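Local coordinates for Cyclo(L-leucyl-L-leucyl) synthase (Staphylococcus haemolyticus, PDB 6EZ3), which catalyses the ATP-independent formation of cyclodipeptides, such as cyclo(L-Leu-L-Leu), from aminoacyl-tRNAs such as leucyl-tRNA(Leu), at residues R108-Y122 against Y171-I185. Numbering follows the deposited sequence.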
loop_
_atom_site.group_PDB
_atom_site.type_symbol
_atom_site.label_atom_id
_atom_site.label_comp_id
_atom_site.label_asym_id
_atom_site.label_seq_id
_atom_site.Cartn_x
_atom_site.Cartn_y
_atom_site.Cartn_z
ATOM N N ARG A 108 -0.513 9.073 2.789
ATOM C CA ARG A 108 -0.886 8.016 3.715
ATOM C C ARG A 108 -2.259 7.486 3.228
ATOM O O ARG A 108 -3.000 8.259 2.611
ATOM C CB ARG A 108 -1.046 8.622 5.096
ATOM C CG ARG A 108 0.241 9.011 5.773
ATOM C CD ARG A 108 -0.064 9.405 7.211
ATOM N NE ARG A 108 -0.279 8.260 8.109
ATOM C CZ ARG A 108 -0.440 8.378 9.423
ATOM N NH1 ARG A 108 -0.437 9.576 9.990
ATOM N NH2 ARG A 108 -0.595 7.299 10.180
ATOM N N PHE A 109 -2.647 6.226 3.510
ATOM C CA PHE A 109 -3.974 5.857 3.006
ATOM C C PHE A 109 -5.128 6.485 3.813
ATOM O O PHE A 109 -6.288 6.353 3.424
ATOM C CB PHE A 109 -4.169 4.356 2.798
ATOM C CG PHE A 109 -3.760 3.392 3.871
ATOM C CD1 PHE A 109 -4.606 3.126 4.949
ATOM C CD2 PHE A 109 -2.607 2.631 3.733
ATOM C CE1 PHE A 109 -4.267 2.166 5.914
ATOM C CE2 PHE A 109 -2.260 1.681 4.702
ATOM C CZ PHE A 109 -3.098 1.451 5.780
ATOM N N SER A 110 -4.780 7.277 4.844
ATOM C CA SER A 110 -5.674 7.998 5.749
ATOM C C SER A 110 -5.935 9.409 5.302
ATOM O O SER A 110 -6.779 10.103 5.882
ATOM C CB SER A 110 -5.029 8.071 7.120
ATOM O OG SER A 110 -5.565 7.016 7.887
ATOM N N ASP A 111 -5.130 9.876 4.347
ATOM C CA ASP A 111 -5.176 11.244 3.832
ATOM C C ASP A 111 -6.405 11.563 3.006
ATOM O O ASP A 111 -6.767 12.733 2.906
ATOM C CB ASP A 111 -3.913 11.554 3.006
ATOM C CG ASP A 111 -2.615 11.786 3.762
ATOM O OD1 ASP A 111 -2.608 11.637 5.012
ATOM O OD2 ASP A 111 -1.590 12.070 3.098
ATOM N N PHE A 112 -7.040 10.561 2.400
ATOM C CA PHE A 112 -8.149 10.830 1.491
ATOM C C PHE A 112 -9.531 10.443 2.048
ATOM O O PHE A 112 -10.493 10.313 1.291
ATOM C CB PHE A 112 -7.850 10.187 0.127
ATOM C CG PHE A 112 -6.613 10.798 -0.508
ATOM C CD1 PHE A 112 -5.344 10.279 -0.243
ATOM C CD2 PHE A 112 -6.712 11.904 -1.352
ATOM C CE1 PHE A 112 -4.206 10.845 -0.818
ATOM C CE2 PHE A 112 -5.574 12.473 -1.920
ATOM C CZ PHE A 112 -4.330 11.936 -1.657
ATOM N N LYS A 113 -9.638 10.382 3.388
ATOM C CA LYS A 113 -10.857 10.121 4.138
ATOM C C LYS A 113 -12.036 10.981 3.625
ATOM O O LYS A 113 -13.134 10.469 3.476
ATOM C CB LYS A 113 -10.613 10.377 5.636
ATOM C CG LYS A 113 -10.165 9.131 6.374
ATOM C CD LYS A 113 -9.818 9.356 7.872
ATOM C CE LYS A 113 -9.269 8.064 8.474
ATOM N NZ LYS A 113 -9.341 8.023 9.958
ATOM N N ASN A 114 -11.806 12.257 3.304
ATOM C CA ASN A 114 -12.888 13.131 2.836
ATOM C C ASN A 114 -12.907 13.353 1.304
ATOM O O ASN A 114 -13.562 14.289 0.820
ATOM C CB ASN A 114 -12.849 14.447 3.600
ATOM C CG ASN A 114 -12.766 14.265 5.088
ATOM O OD1 ASN A 114 -13.401 13.364 5.653
ATOM N ND2 ASN A 114 -11.969 15.115 5.743
ATOM N N ASN A 115 -12.201 12.475 0.546
ATOM C CA ASN A 115 -12.133 12.526 -0.916
ATOM C C ASN A 115 -13.294 11.712 -1.503
ATOM O O ASN A 115 -13.431 10.526 -1.204
ATOM C CB ASN A 115 -10.775 12.028 -1.411
ATOM C CG ASN A 115 -10.617 12.108 -2.909
ATOM O OD1 ASN A 115 -10.973 11.179 -3.629
ATOM N ND2 ASN A 115 -10.096 13.219 -3.418
ATOM N N ILE A 116 -14.123 12.341 -2.340
ATOM C CA ILE A 116 -15.295 11.696 -2.932
ATOM C C ILE A 116 -14.938 10.377 -3.623
ATOM O O ILE A 116 -15.672 9.403 -3.438
ATOM C CB ILE A 116 -16.121 12.656 -3.846
ATOM C CG1 ILE A 116 -15.317 13.144 -5.066
ATOM C CG2 ILE A 116 -16.634 13.848 -3.050
ATOM C CD1 ILE A 116 -16.173 13.666 -6.228
ATOM N N TYR A 117 -13.791 10.328 -4.359
ATOM C CA TYR A 117 -13.342 9.131 -5.078
ATOM C C TYR A 117 -12.887 8.017 -4.150
ATOM O O TYR A 117 -13.163 6.847 -4.419
ATOM C CB TYR A 117 -12.282 9.464 -6.130
ATOM C CG TYR A 117 -12.819 10.344 -7.233
ATOM C CD1 TYR A 117 -13.591 9.815 -8.258
ATOM C CD2 TYR A 117 -12.603 11.716 -7.222
ATOM C CE1 TYR A 117 -14.100 10.624 -9.273
ATOM C CE2 TYR A 117 -13.116 12.537 -8.221
ATOM C CZ TYR A 117 -13.854 11.987 -9.254
ATOM O OH TYR A 117 -14.337 12.810 -10.251
ATOM N N TYR A 118 -12.214 8.369 -3.048
ATOM C CA TYR A 118 -11.784 7.373 -2.066
ATOM C C TYR A 118 -13.018 6.864 -1.295
ATOM O O TYR A 118 -13.155 5.658 -1.109
ATOM C CB TYR A 118 -10.704 7.940 -1.139
ATOM C CG TYR A 118 -10.298 6.998 -0.025
ATOM C CD1 TYR A 118 -9.262 6.080 -0.200
ATOM C CD2 TYR A 118 -10.949 7.021 1.210
ATOM C CE1 TYR A 118 -8.889 5.207 0.825
ATOM C CE2 TYR A 118 -10.580 6.156 2.238
ATOM C CZ TYR A 118 -9.553 5.251 2.040
ATOM O OH TYR A 118 -9.203 4.431 3.071
ATOM N N ILE A 119 -13.932 7.783 -0.904
ATOM C CA ILE A 119 -15.206 7.503 -0.216
ATOM C C ILE A 119 -16.034 6.457 -0.993
ATOM O O ILE A 119 -16.491 5.486 -0.393
ATOM C CB ILE A 119 -15.987 8.820 0.038
ATOM C CG1 ILE A 119 -15.398 9.565 1.252
ATOM C CG2 ILE A 119 -17.501 8.575 0.199
ATOM C CD1 ILE A 119 -15.603 11.033 1.277
ATOM N N ASP A 120 -16.163 6.641 -2.321
ATOM C CA ASP A 120 -16.877 5.743 -3.217
ATOM C C ASP A 120 -16.250 4.351 -3.238
ATOM O O ASP A 120 -16.952 3.381 -2.926
ATOM C CB ASP A 120 -16.968 6.337 -4.636
ATOM C CG ASP A 120 -17.931 7.521 -4.778
ATOM O OD1 ASP A 120 -18.368 8.080 -3.718
ATOM O OD2 ASP A 120 -18.219 7.922 -5.946
ATOM N N ILE A 121 -14.936 4.255 -3.572
ATOM C CA ILE A 121 -14.172 3.006 -3.631
ATOM C C ILE A 121 -14.215 2.281 -2.260
ATOM O O ILE A 121 -14.584 1.102 -2.223
ATOM C CB ILE A 121 -12.728 3.214 -4.181
ATOM C CG1 ILE A 121 -12.749 3.881 -5.567
ATOM C CG2 ILE A 121 -12.016 1.896 -4.295
ATOM C CD1 ILE A 121 -11.426 4.525 -6.067
ATOM N N TYR A 122 -13.910 2.994 -1.136
ATOM C CA TYR A 122 -13.965 2.414 0.214
ATOM C C TYR A 122 -15.307 1.786 0.535
ATOM O O TYR A 122 -15.341 0.673 1.072
ATOM C CB TYR A 122 -13.605 3.424 1.300
ATOM C CG TYR A 122 -13.397 2.774 2.658
ATOM C CD1 TYR A 122 -14.282 3.002 3.705
ATOM C CD2 TYR A 122 -12.318 1.922 2.892
ATOM C CE1 TYR A 122 -14.080 2.431 4.969
ATOM C CE2 TYR A 122 -12.120 1.326 4.144
ATOM C CZ TYR A 122 -13.005 1.582 5.182
ATOM O OH TYR A 122 -12.790 1.014 6.423
ATOM N N TYR A 171 -7.395 -1.917 8.394
ATOM C CA TYR A 171 -6.168 -1.451 7.743
ATOM C C TYR A 171 -6.223 -1.867 6.285
ATOM O O TYR A 171 -6.125 -1.010 5.424
ATOM C CB TYR A 171 -4.968 -2.117 8.435
ATOM C CG TYR A 171 -3.604 -1.854 7.834
ATOM C CD1 TYR A 171 -3.074 -2.701 6.861
ATOM C CD2 TYR A 171 -2.780 -0.853 8.343
ATOM C CE1 TYR A 171 -1.792 -2.496 6.341
ATOM C CE2 TYR A 171 -1.491 -0.649 7.843
ATOM C CZ TYR A 171 -1.002 -1.461 6.829
ATOM O OH TYR A 171 0.277 -1.245 6.331
ATOM N N VAL A 172 -6.391 -3.182 6.011
ATOM C CA VAL A 172 -6.487 -3.795 4.676
ATOM C C VAL A 172 -7.517 -3.042 3.854
ATOM O O VAL A 172 -7.185 -2.548 2.774
ATOM C CB VAL A 172 -6.795 -5.322 4.723
ATOM C CG1 VAL A 172 -6.900 -5.925 3.326
ATOM C CG2 VAL A 172 -5.762 -6.070 5.548
ATOM N N LEU A 173 -8.748 -2.927 4.386
ATOM C CA LEU A 173 -9.883 -2.237 3.758
ATOM C C LEU A 173 -9.573 -0.803 3.376
ATOM O O LEU A 173 -9.937 -0.387 2.283
ATOM C CB LEU A 173 -11.122 -2.288 4.665
ATOM C CG LEU A 173 -11.708 -3.680 4.901
ATOM C CD1 LEU A 173 -12.592 -3.688 6.110
ATOM C CD2 LEU A 173 -12.449 -4.185 3.681
ATOM N N ALA A 174 -8.881 -0.066 4.269
ATOM C CA ALA A 174 -8.490 1.332 4.089
ATOM C C ALA A 174 -7.378 1.523 3.052
ATOM O O ALA A 174 -7.378 2.533 2.345
ATOM C CB ALA A 174 -8.076 1.928 5.414
ATOM N N GLU A 175 -6.436 0.556 2.967
ATOM C CA GLU A 175 -5.280 0.523 2.049
ATOM C C GLU A 175 -5.690 0.179 0.596
ATOM O O GLU A 175 -5.124 0.712 -0.352
ATOM C CB GLU A 175 -4.263 -0.507 2.597
ATOM C CG GLU A 175 -2.946 -0.657 1.856
ATOM C CD GLU A 175 -1.960 -1.595 2.534
ATOM O OE1 GLU A 175 -1.261 -1.133 3.461
ATOM O OE2 GLU A 175 -1.874 -2.783 2.146
ATOM N N LEU A 176 -6.700 -0.692 0.460
ATOM C CA LEU A 176 -7.250 -1.278 -0.763
ATOM C C LEU A 176 -7.642 -0.302 -1.861
ATOM O O LEU A 176 -7.283 -0.574 -3.016
ATOM C CB LEU A 176 -8.420 -2.212 -0.472
ATOM C CG LEU A 176 -8.263 -3.561 -1.149
ATOM C CD1 LEU A 176 -7.519 -4.530 -0.272
ATOM C CD2 LEU A 176 -9.558 -4.102 -1.619
ATOM N N PRO A 177 -8.309 0.835 -1.583
ATOM C CA PRO A 177 -8.655 1.759 -2.685
ATOM C C PRO A 177 -7.491 2.187 -3.582
ATOM O O PRO A 177 -7.710 2.328 -4.794
ATOM C CB PRO A 177 -9.311 2.928 -1.969
ATOM C CG PRO A 177 -9.997 2.242 -0.784
ATOM C CD PRO A 177 -8.898 1.302 -0.316
ATOM N N PHE A 178 -6.241 2.278 -3.021
ATOM C CA PHE A 178 -5.003 2.615 -3.767
ATOM C C PHE A 178 -4.488 1.451 -4.643
ATOM O O PHE A 178 -3.748 1.648 -5.597
ATOM C CB PHE A 178 -3.914 3.100 -2.816
ATOM C CG PHE A 178 -4.306 4.377 -2.135
ATOM C CD1 PHE A 178 -4.805 4.367 -0.835
ATOM C CD2 PHE A 178 -4.261 5.591 -2.816
ATOM C CE1 PHE A 178 -5.254 5.556 -0.228
ATOM C CE2 PHE A 178 -4.689 6.775 -2.200
ATOM C CZ PHE A 178 -5.161 6.750 -0.904
ATOM N N PHE A 179 -4.920 0.255 -4.335
ATOM C CA PHE A 179 -4.514 -0.942 -5.072
ATOM C C PHE A 179 -5.409 -1.219 -6.284
ATOM O O PHE A 179 -4.934 -1.787 -7.287
ATOM C CB PHE A 179 -4.501 -2.163 -4.123
ATOM C CG PHE A 179 -3.303 -2.187 -3.209
ATOM C CD1 PHE A 179 -2.216 -2.976 -3.496
ATOM C CD2 PHE A 179 -3.245 -1.372 -2.089
ATOM C CE1 PHE A 179 -1.112 -2.985 -2.659
ATOM C CE2 PHE A 179 -2.128 -1.375 -1.272
ATOM C CZ PHE A 179 -1.070 -2.178 -1.562
ATOM N N LEU A 180 -6.703 -0.815 -6.176
ATOM C CA LEU A 180 -7.711 -1.022 -7.206
ATOM C C LEU A 180 -7.797 0.127 -8.219
ATOM O O LEU A 180 -7.807 -0.133 -9.426
ATOM C CB LEU A 180 -9.077 -1.304 -6.566
ATOM C CG LEU A 180 -9.201 -2.529 -5.649
ATOM C CD1 LEU A 180 -10.524 -2.532 -4.950
ATOM C CD2 LEU A 180 -9.094 -3.804 -6.426
ATOM N N ASN A 181 -7.859 1.385 -7.745
ATOM C CA ASN A 181 -7.894 2.563 -8.631
ATOM C C ASN A 181 -7.448 3.845 -7.909
ATOM O O ASN A 181 -8.277 4.643 -7.468
ATOM C CB ASN A 181 -9.265 2.759 -9.288
ATOM C CG ASN A 181 -9.284 3.758 -10.410
ATOM O OD1 ASN A 181 -8.271 4.061 -11.047
ATOM N ND2 ASN A 181 -10.453 4.262 -10.700
ATOM N N ALA A 182 -6.136 4.026 -7.798
ATOM C CA ALA A 182 -5.523 5.161 -7.151
ATOM C C ALA A 182 -5.641 6.418 -8.001
ATOM O O ALA A 182 -5.707 7.502 -7.449
ATOM C CB ALA A 182 -4.068 4.858 -6.881
ATOM N N ASN A 183 -5.699 6.268 -9.340
ATOM C CA ASN A 183 -5.766 7.354 -10.337
ATOM C C ASN A 183 -6.694 8.539 -10.003
ATOM O O ASN A 183 -6.189 9.657 -10.026
ATOM C CB ASN A 183 -6.104 6.808 -11.708
ATOM C CG ASN A 183 -5.153 5.759 -12.147
ATOM O OD1 ASN A 183 -4.028 6.064 -12.512
ATOM N ND2 ASN A 183 -5.564 4.501 -12.045
ATOM N N PRO A 184 -8.004 8.388 -9.711
ATOM C CA PRO A 184 -8.810 9.583 -9.427
ATOM C C PRO A 184 -8.590 10.201 -8.029
ATOM O O PRO A 184 -9.008 11.339 -7.790
ATOM C CB PRO A 184 -10.231 9.079 -9.611
ATOM C CG PRO A 184 -10.166 7.639 -9.244
ATOM C CD PRO A 184 -8.813 7.156 -9.610
ATOM N N ILE A 185 -7.951 9.447 -7.111
ATOM C CA ILE A 185 -7.668 9.870 -5.747
ATOM C C ILE A 185 -6.412 10.763 -5.751
ATOM O O ILE A 185 -6.499 11.942 -5.422
ATOM C CB ILE A 185 -7.559 8.659 -4.770
ATOM C CG1 ILE A 185 -8.776 7.706 -4.865
ATOM C CG2 ILE A 185 -7.390 9.143 -3.357
ATOM C CD1 ILE A 185 -8.554 6.327 -4.354
#
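Phe109 drives the edge of its ring into the face of Tyr171: CZ of Phe109 lies 3.4 Å from CE2 of Tyr171, and the two planes stand at 83°. The same phenyl ring is roofed on one face by the aliphatic part of Glu175, whose CB sits 3.8 Å from the ring centroid, close to the normal. From CB the extended Glu175 chain runs out past the CE2 rim of the ring, and the carboxylate lies beyond it, turned steeply against the ring plane. With chi1 of 47°, CG of Phe109 lies between its own backbone N and carbonyl carbon, and the ring is directed at Tyr171, Ala174 and Glu175 of helix 162-175 while CB rests against CE1 of Phe178. In this cyclodipeptide synthase, a member of the HUP clan, the loop that follows edge strand 106-108 thus packs against the probable substrate pocket, since Tyr171 to Glu175 are inferred to bind substrate and Tyr171 lies near the likely nucleophile Ser28. Tyr118, from helix 116-131, enters as a knob among Ala174, Pro177, Phe178 and Ile185. Having CG anti to the backbone N (chi1 175°) carries its hydroxyl to the carbonyl oxygen of Ala174, to which OH donates a 2.7 Å bond on an in-plane lone pair. Phe112, Tyr118 and Phe178 form an aromatic cluster in which Phe178 meets both other rings obliquely, while CG2 of Ile185 lies over a face of Phe112, 3.7 Å from its centroid. Further along, CG2 of Ile121 packs 3.7 Å from CB of Pro177, and CD1 of Ile121 meets CD1 of Ile185. At the outer margin, CB of Pro184 lies over the face of Tyr117, close to the start of helix 116-131, where OD1 of N-cap Asn115 accepts a 3.1 Å bond from N of Tyr118.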